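BrkA translocator (Bordetella pertussis, PDB 3QQ2) forms the outer-membrane beta-barrel pore through which the BrkA passenger, an inhibitor of the classical complement pathway, reaches the bacterial surface. Local coordinates at residues Gly22-Gln33 with Asn271-Tyr282. The protein carries 1 engineered substitution. Sequence-based numbering, arbitrary orientation.
Sequences GPWARTFSERQQ and NIPWSFHAGYRY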
loop_
_atom_site.group_PDB
_atom_site.type_symbol
_atom_site.label_atom_id
_atom_site.label_comp_id
_atom_site.label_asym_id
_atom_site.label_seq_id
_atom_site.Cartn_x
_atom_site.Cartn_y
_atom_site.Cartn_z
ATOM N N GLY A 22 18.554 26.966 -32.453
ATOM C CA GLY A 22 17.505 27.896 -32.002
ATOM C C GLY A 22 16.730 27.436 -30.771
ATOM O O GLY A 22 16.995 26.366 -30.232
ATOM N N PRO A 23 15.789 28.263 -30.289
ATOM C CA PRO A 23 14.905 27.858 -29.217
ATOM C C PRO A 23 13.726 27.139 -29.815
ATOM O O PRO A 23 13.421 27.354 -30.989
ATOM C CB PRO A 23 14.431 29.191 -28.659
ATOM C CG PRO A 23 14.363 30.061 -29.844
ATOM C CD PRO A 23 15.563 29.669 -30.669
ATOM N N TRP A 24 13.069 26.296 -29.026
ATOM C CA TRP A 24 11.860 25.579 -29.482
ATOM C C TRP A 24 10.903 25.267 -28.335
ATOM O O TRP A 24 11.313 25.194 -27.191
ATOM C CB TRP A 24 12.207 24.314 -30.288
ATOM C CG TRP A 24 13.090 23.353 -29.580
ATOM C CD1 TRP A 24 14.448 23.261 -29.680
ATOM C CD2 TRP A 24 12.688 22.319 -28.668
ATOM N NE1 TRP A 24 14.922 22.232 -28.888
ATOM C CE2 TRP A 24 13.860 21.634 -28.265
ATOM C CE3 TRP A 24 11.454 21.892 -28.170
ATOM C CZ2 TRP A 24 13.834 20.570 -27.374
ATOM C CZ3 TRP A 24 11.429 20.827 -27.296
ATOM C CH2 TRP A 24 12.612 20.181 -26.896
ATOM N N ALA A 25 9.624 25.135 -28.640
ATOM C CA ALA A 25 8.673 24.655 -27.658
ATOM C C ALA A 25 7.758 23.600 -28.262
ATOM O O ALA A 25 7.289 23.731 -29.407
ATOM C CB ALA A 25 7.857 25.806 -27.087
ATOM N N ARG A 26 7.492 22.545 -27.503
ATOM C CA ARG A 26 6.560 21.527 -27.998
ATOM C C ARG A 26 5.592 21.090 -26.941
ATOM O O ARG A 26 5.985 20.733 -25.839
ATOM C CB ARG A 26 7.290 20.315 -28.585
ATOM C CG ARG A 26 7.981 19.421 -27.573
ATOM C CD ARG A 26 8.520 18.184 -28.288
ATOM N NE ARG A 26 8.592 17.004 -27.428
ATOM C CZ ARG A 26 7.586 16.161 -27.243
ATOM N NH1 ARG A 26 6.420 16.368 -27.845
ATOM N NH2 ARG A 26 7.739 15.113 -26.456
ATOM N N THR A 27 4.318 21.129 -27.288
ATOM C CA THR A 27 3.298 20.582 -26.421
ATOM C C THR A 27 2.784 19.254 -26.998
ATOM O O THR A 27 3.068 18.926 -28.148
ATOM C CB THR A 27 2.173 21.594 -26.194
ATOM O OG1 THR A 27 1.214 21.013 -25.322
ATOM C CG2 THR A 27 1.482 21.960 -27.505
ATOM N N PHE A 28 2.049 18.489 -26.198
ATOM C CA PHE A 28 1.491 17.203 -26.633
ATOM C C PHE A 28 0.484 16.674 -25.642
ATOM O O PHE A 28 0.483 17.069 -24.471
ATOM C CB PHE A 28 2.582 16.150 -26.810
ATOM C CG PHE A 28 3.216 15.703 -25.519
ATOM C CD1 PHE A 28 4.209 16.465 -24.907
ATOM C CD2 PHE A 28 2.832 14.519 -24.916
ATOM C CE1 PHE A 28 4.796 16.055 -23.714
ATOM C CE2 PHE A 28 3.427 14.113 -23.723
ATOM C CZ PHE A 28 4.403 14.887 -23.126
ATOM N N SER A 29 -0.342 15.745 -26.109
ATOM C CA SER A 29 -1.399 15.173 -25.301
ATOM C C SER A 29 -1.945 13.902 -25.944
ATOM O O SER A 29 -2.367 13.910 -27.088
ATOM C CB SER A 29 -2.510 16.190 -25.146
ATOM O OG SER A 29 -3.640 15.584 -24.575
ATOM N N GLU A 30 -1.958 12.805 -25.208
ATOM C CA GLU A 30 -2.313 11.528 -25.801
ATOM C C GLU A 30 -3.208 10.743 -24.877
ATOM O O GLU A 30 -2.842 10.547 -23.728
ATOM C CB GLU A 30 -1.032 10.749 -26.063
ATOM C CG GLU A 30 -1.229 9.320 -26.420
ATOM C CD GLU A 30 0.009 8.720 -27.030
ATOM O OE1 GLU A 30 0.316 9.049 -28.207
ATOM O OE2 GLU A 30 0.669 7.907 -26.333
ATOM N N ARG A 31 -4.366 10.288 -25.352
ATOM C CA ARG A 31 -5.214 9.427 -24.513
ATOM C C ARG A 31 -5.002 7.943 -24.742
ATOM O O ARG A 31 -5.256 7.421 -25.832
ATOM C CB ARG A 31 -6.707 9.753 -24.607
ATOM C CG ARG A 31 -7.515 9.020 -23.534
ATOM C CD ARG A 31 -8.999 9.346 -23.600
ATOM N NE ARG A 31 -9.751 8.680 -22.544
ATOM C CZ ARG A 31 -9.628 8.967 -21.249
ATOM N NH1 ARG A 31 -10.348 8.311 -20.341
ATOM N NH2 ARG A 31 -8.773 9.905 -20.850
ATOM N N GLN A 32 -4.576 7.255 -23.692
ATOM C CA GLN A 32 -4.424 5.816 -23.777
ATOM C C GLN A 32 -5.590 5.135 -23.111
ATOM O O GLN A 32 -6.010 5.539 -22.030
ATOM C CB GLN A 32 -3.089 5.385 -23.188
ATOM C CG GLN A 32 -1.941 5.829 -24.088
ATOM C CD GLN A 32 -0.604 5.954 -23.393
ATOM O OE1 GLN A 32 -0.021 4.961 -22.932
ATOM N NE2 GLN A 32 -0.084 7.179 -23.348
ATOM N N GLN A 33 -6.149 4.148 -23.812
ATOM C CA GLN A 33 -7.082 3.181 -23.240
ATOM C C GLN A 33 -6.340 1.863 -23.200
ATOM O O GLN A 33 -6.312 1.127 -24.187
ATOM C CB GLN A 33 -8.324 3.006 -24.107
ATOM C CG GLN A 33 -9.153 4.244 -24.325
ATOM C CD GLN A 33 -10.243 4.025 -25.356
ATOM O OE1 GLN A 33 -9.987 3.612 -26.495
ATOM N NE2 GLN A 33 -11.472 4.305 -24.961
ATOM N N ASN A 271 -4.665 1.089 -26.734
ATOM C CA ASN A 271 -5.649 1.746 -27.612
ATOM C C ASN A 271 -5.691 3.259 -27.468
ATOM O O ASN A 271 -6.199 3.776 -26.477
ATOM C CB ASN A 271 -7.044 1.172 -27.426
ATOM C CG ASN A 271 -7.514 0.436 -28.638
ATOM O OD1 ASN A 271 -7.539 -0.786 -28.654
ATOM N ND2 ASN A 271 -7.869 1.181 -29.691
ATOM N N ILE A 272 -5.169 3.966 -28.466
ATOM C CA ILE A 272 -4.936 5.404 -28.358
ATOM C C ILE A 272 -5.905 6.194 -29.246
ATOM O O ILE A 272 -5.568 6.570 -30.360
ATOM C CB ILE A 272 -3.477 5.732 -28.713
ATOM C CG1 ILE A 272 -2.535 5.033 -27.730
ATOM C CG2 ILE A 272 -3.268 7.216 -28.738
ATOM C CD1 ILE A 272 -1.131 4.810 -28.225
ATOM N N PRO A 273 -7.122 6.460 -28.748
ATOM C CA PRO A 273 -8.104 7.093 -29.614
ATOM C C PRO A 273 -7.624 8.411 -30.179
ATOM O O PRO A 273 -8.112 8.811 -31.239
ATOM C CB PRO A 273 -9.289 7.327 -28.683
ATOM C CG PRO A 273 -9.141 6.289 -27.652
ATOM C CD PRO A 273 -7.676 6.194 -27.413
ATOM N N TRP A 274 -6.698 9.082 -29.479
ATOM C CA TRP A 274 -6.096 10.334 -29.966
ATOM C C TRP A 274 -4.788 10.716 -29.322
ATOM O O TRP A 274 -4.578 10.490 -28.154
ATOM C CB TRP A 274 -7.066 11.515 -29.894
ATOM C CG TRP A 274 -7.721 11.718 -28.596
ATOM C CD1 TRP A 274 -8.958 11.280 -28.229
ATOM C CD2 TRP A 274 -7.203 12.450 -27.481
ATOM N NE1 TRP A 274 -9.241 11.674 -26.935
ATOM C CE2 TRP A 274 -8.179 12.393 -26.453
ATOM C CE3 TRP A 274 -6.005 13.142 -27.240
ATOM C CZ2 TRP A 274 -7.995 12.999 -25.213
ATOM C CZ3 TRP A 274 -5.817 13.737 -25.995
ATOM C CH2 TRP A 274 -6.812 13.664 -25.001
ATOM N N SER A 275 -3.918 11.326 -30.112
ATOM C CA SER A 275 -2.613 11.734 -29.667
ATOM C C SER A 275 -2.188 12.911 -30.535
ATOM O O SER A 275 -1.914 12.742 -31.733
ATOM C CB SER A 275 -1.639 10.570 -29.831
ATOM O OG SER A 275 -0.279 11.000 -29.832
ATOM N N PHE A 276 -2.142 14.096 -29.924
ATOM C CA PHE A 276 -1.775 15.349 -30.600
ATOM C C PHE A 276 -0.384 15.816 -30.200
ATOM O O PHE A 276 0.008 15.673 -29.052
ATOM C CB PHE A 276 -2.784 16.445 -30.265
ATOM C CG PHE A 276 -4.220 16.053 -30.511
ATOM C CD1 PHE A 276 -5.083 15.804 -29.441
ATOM C CD2 PHE A 276 -4.721 15.930 -31.815
ATOM C CE1 PHE A 276 -6.433 15.430 -29.664
ATOM C CE2 PHE A 276 -6.074 15.561 -32.052
ATOM C CZ PHE A 276 -6.926 15.314 -30.979
ATOM N N HIS A 277 0.365 16.340 -31.163
ATOM C CA HIS A 277 1.636 17.018 -30.924
ATOM C C HIS A 277 1.609 18.314 -31.722
ATOM O O HIS A 277 1.211 18.329 -32.886
ATOM C CB HIS A 277 2.828 16.198 -31.428
ATOM C CG HIS A 277 3.064 14.905 -30.706
ATOM N ND1 HIS A 277 2.787 13.673 -31.271
ATOM C CD2 HIS A 277 3.607 14.642 -29.493
ATOM C CE1 HIS A 277 3.113 12.710 -30.422
ATOM N NE2 HIS A 277 3.614 13.272 -29.335
ATOM N N ALA A 278 2.032 19.402 -31.095
ATOM C CA ALA A 278 2.189 20.690 -31.769
ATOM C C ALA A 278 3.562 21.161 -31.393
ATOM O O ALA A 278 3.994 20.938 -30.269
ATOM C CB ALA A 278 1.163 21.672 -31.288
ATOM N N GLY A 279 4.264 21.794 -32.316
ATOM C CA GLY A 279 5.610 22.254 -32.011
ATOM C C GLY A 279 5.980 23.500 -32.776
ATOM O O GLY A 279 5.590 23.622 -33.938
ATOM N N TYR A 280 6.720 24.408 -32.127
ATOM C CA TYR A 280 7.249 25.607 -32.770
ATOM C C TYR A 280 8.765 25.712 -32.615
ATOM O O TYR A 280 9.288 25.461 -31.540
ATOM C CB TYR A 280 6.599 26.885 -32.206
ATOM C CG TYR A 280 7.363 28.157 -32.592
ATOM C CD1 TYR A 280 8.468 28.589 -31.850
ATOM C CD2 TYR A 280 7.012 28.899 -33.718
ATOM C CE1 TYR A 280 9.188 29.731 -32.212
ATOM C CE2 TYR A 280 7.731 30.048 -34.077
ATOM C CZ TYR A 280 8.813 30.448 -33.313
ATOM O OH TYR A 280 9.530 31.557 -33.661
ATOM N N ARG A 281 9.460 26.141 -33.668
ATOM C CA ARG A 281 10.911 26.366 -33.601
ATOM C C ARG A 281 11.305 27.630 -34.361
ATOM O O ARG A 281 10.797 27.880 -35.458
ATOM C CB ARG A 281 11.693 25.156 -34.142
ATOM C CG ARG A 281 13.178 25.430 -34.397
ATOM C CD ARG A 281 13.950 24.174 -34.754
ATOM N NE ARG A 281 15.386 24.420 -34.914
ATOM C CZ ARG A 281 16.321 24.183 -33.978
ATOM N NH1 ARG A 281 15.999 23.678 -32.781
ATOM N NH2 ARG A 281 17.597 24.461 -34.230
ATOM N N TYR A 282 12.224 28.401 -33.773
ATOM C CA TYR A 282 12.734 29.676 -34.306
ATOM C C TYR A 282 14.157 29.429 -34.762
ATOM O O TYR A 282 15.006 29.002 -33.980
ATOM C CB TYR A 282 12.724 30.744 -33.201
ATOM C CG TYR A 282 12.874 32.213 -33.623
ATOM C CD1 TYR A 282 13.683 32.584 -34.692
ATOM C CD2 TYR A 282 12.232 33.247 -32.894
ATOM C CE1 TYR A 282 13.828 33.910 -35.063
ATOM C CE2 TYR A 282 12.373 34.593 -33.262
ATOM C CZ TYR A 282 13.181 34.904 -34.355
ATOM O OH TYR A 282 13.349 36.204 -34.765
#
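Ser275 OG donates to Glu30 OE1 (2.6 Å), which accepts with its anti lone pair, where strands 22-33 and 274-282 meet antiparallel and close the autotransporter beta-barrel, first strand against last. Packing is dense here: with CG anti to its backbone N (chi1 169°), Glu30 rests that carbon on Ser275 CB and on Ile272 CG2, 3.7 Å away. Farther along this face, which looks into the barrel, the His277 ring reaches across the strand pair, with CD2 3.2 Å from Phe28 CB and near Arg26 NH1. Arg26 NE is salt-bridged to Glu50, and the Arg281 guanidinium, its NH1 3.5 Å from Trp24 CD1, to Asp19 and Asp54. On the outward face Arg31 CB sits over the six-membered ring of Trp274, 3.7 Å from its centroid, while Ser29 OG lies in plane at the ring edge by CZ3. Elsewhere this side is sparse and more exposed: Thr27 CG2 touches Ala278 CB at 3.8 Å, and Phe276 turns to Tyr262. Backbone bonds run from Tyr282 N-Pro23 O to Arg31 N-Trp274 O; beyond the corner at Pro273, Gln33 N still bonds Asn271 O. Main-chain pairing thus seals the seam, with charged and polar groups, Trp24 and Phe28 among them, poreward and mostly aromatic and small side chains outside, as expected of a membrane-embedded barrel wall.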